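Local coordinates for AA9 family lytic polysaccharide monooxygenase D (Myceliophthora thermophila, PDB 5UFV), which oxidatively cleaves crystalline and amorphous polysaccharides at their glycosidic bonds, using a reduced copper ion with O2 or H2O2 as cosubstrate and yielding C1-oxidised products, at residues H161-P166 with N207-S212. Residues are numbered along the deposited sequence; the frame is centred on the assembly and turned at random.
Sequences HQANNP and NINDHS
Ala163 meets 207-212 through its methyl group, which reaches the amide oxygens of two asparagines: CB lies 3.5 Å from OD1 of Asn207 and 3.6 Å from OD1 of Asn209. Ile208, the one buried residue among those that touch, brings its CG2 branch to 3.8 Å from the carbonyl O of His161. These are van der Waals contacts. No hydrogen bond joins the segments, and only 222 Å² is buried in total, consistent with two surface loops lying against each other.

Polar interactions instead shape each loop from within. In 161-166 a type II turn runs from Gln162 to Asn165, closed by the bond from Asn165 N to Gln162 O, and Ala163 occupies its second position. In 207-212 a type I turn spans Asn207 to Asp210, and an Asx turn overlaps it: OD1 of Asn207 accepts from Asn209 N at 3.2 Å. That bond is bent, 135° at the hydrogen, and its donor stands 42° out of the carbonyl plane. With CG of Asn207 anti to the backbone N (chi1 -168°), the amide is placed where one oxygen both receives this N-H and touches the alanine methyl. A second Asx turn follows, from Ser212 N to Asp210 OD1 at 3.0 Å.

Outside the two segments, Asp119 accepts hydrogen bonds from Asn209 ND2 and His211 NE2, while Ile208 also touches Leu118. His161, which probably takes part in O2 binding, as in related enzymes, points its CB away from 207-212; its side chain is about 8 Å from the copper ion. The contact thus joins the connection between strands 149-159 and 167-177 to the long loop after strand 190-191, at the copper-bearing end of the fold.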
# COMPACT_ATOMS: atom_id res chain seq x y z
N HIS A 161 2.21 1.13 16.48
CA HIS A 161 2.02 0.79 17.90
C HIS A 161 3.23 1.19 18.73
O HIS A 161 3.04 1.65 19.86
CB HIS A 161 1.72 -0.70 18.11
CG HIS A 161 1.41 -1.08 19.54
ND1 HIS A 161 2.32 -1.72 20.35
CD2 HIS A 161 0.29 -0.93 20.28
CE1 HIS A 161 1.78 -1.95 21.53
NE2 HIS A 161 0.55 -1.48 21.52
N GLN A 162 4.45 1.02 18.19
CA GLN A 162 5.71 1.33 18.93
C GLN A 162 6.14 2.77 18.78
O GLN A 162 6.63 3.16 17.72
CB GLN A 162 6.92 0.46 18.47
CG GLN A 162 6.91 -1.02 18.80
CD GLN A 162 6.83 -1.31 20.29
OE1 GLN A 162 7.69 -0.88 21.08
NE2 GLN A 162 5.77 -2.03 20.70
N ALA A 163 6.03 3.55 19.84
CA ALA A 163 6.54 4.94 19.84
C ALA A 163 7.91 5.05 19.13
O ALA A 163 8.84 4.31 19.43
CB ALA A 163 6.64 5.46 21.26
N ASN A 164 7.99 5.96 18.15
CA ASN A 164 9.24 6.24 17.40
C ASN A 164 9.76 5.10 16.50
O ASN A 164 10.81 5.24 15.88
CB ASN A 164 10.38 6.75 18.33
CG ASN A 164 9.99 8.02 19.10
OD1 ASN A 164 9.89 9.11 18.53
ND2 ASN A 164 9.77 7.89 20.41
N ASN A 165 9.01 3.99 16.40
CA ASN A 165 9.52 2.81 15.69
C ASN A 165 8.53 2.32 14.65
O ASN A 165 7.92 1.27 14.80
CB ASN A 165 9.93 1.70 16.67
CG ASN A 165 11.23 2.03 17.42
OD1 ASN A 165 11.23 2.77 18.42
ND2 ASN A 165 12.34 1.48 16.94
N PRO A 166 8.38 3.09 13.57
CA PRO A 166 7.49 2.71 12.48
C PRO A 166 7.89 1.38 11.83
O PRO A 166 9.05 1.02 11.83
CB PRO A 166 7.68 3.84 11.47
CG PRO A 166 9.10 4.26 11.70
CD PRO A 166 9.26 4.21 13.18
N ASN A 207 6.00 10.17 19.11
CA ASN A 207 5.55 9.50 20.32
C ASN A 207 4.04 9.36 20.34
O ASN A 207 3.31 10.21 20.85
CB ASN A 207 6.02 10.24 21.56
CG ASN A 207 5.83 9.42 22.82
OD1 ASN A 207 5.24 8.33 22.81
ND2 ASN A 207 6.33 9.94 23.93
N ILE A 208 3.59 8.24 19.81
CA ILE A 208 2.17 7.98 19.66
C ILE A 208 1.45 7.92 21.01
O ILE A 208 0.27 8.21 21.10
CB ILE A 208 1.94 6.68 18.82
CG1 ILE A 208 0.52 6.68 18.23
CG2 ILE A 208 2.26 5.41 19.63
CD1 ILE A 208 0.25 5.60 17.22
N ASN A 209 2.18 7.58 22.06
CA ASN A 209 1.60 7.48 23.38
C ASN A 209 1.55 8.82 24.09
O ASN A 209 1.15 8.89 25.23
CB ASN A 209 2.39 6.47 24.23
CG ASN A 209 2.62 5.15 23.51
OD1 ASN A 209 3.75 4.74 23.27
ND2 ASN A 209 1.55 4.51 23.13
N ASP A 210 1.93 9.90 23.42
CA ASP A 210 1.89 11.22 24.03
C ASP A 210 0.58 11.92 23.73
O ASP A 210 0.39 12.47 22.63
CB ASP A 210 3.04 12.07 23.54
CG ASP A 210 3.09 13.44 24.19
OD1 ASP A 210 2.21 13.80 25.00
OD2 ASP A 210 4.04 14.15 23.86
N HIS A 211 -0.29 11.95 24.73
CA HIS A 211 -1.66 12.45 24.58
C HIS A 211 -1.74 13.98 24.53
O HIS A 211 -2.81 14.51 24.28
CB HIS A 211 -2.56 11.90 25.70
CG HIS A 211 -2.84 10.44 25.57
ND1 HIS A 211 -3.83 9.80 26.29
CD2 HIS A 211 -2.27 9.48 24.79
CE1 HIS A 211 -3.86 8.52 25.97
NE2 HIS A 211 -2.92 8.30 25.06
N SER A 212 -0.61 14.67 24.74
CA SER A 212 -0.59 16.14 24.68
C SER A 212 -0.46 16.68 23.27
O SER A 212 -0.77 17.84 23.00
CB SER A 212 0.53 16.69 25.55
OG SER A 212 0.18 16.50 26.91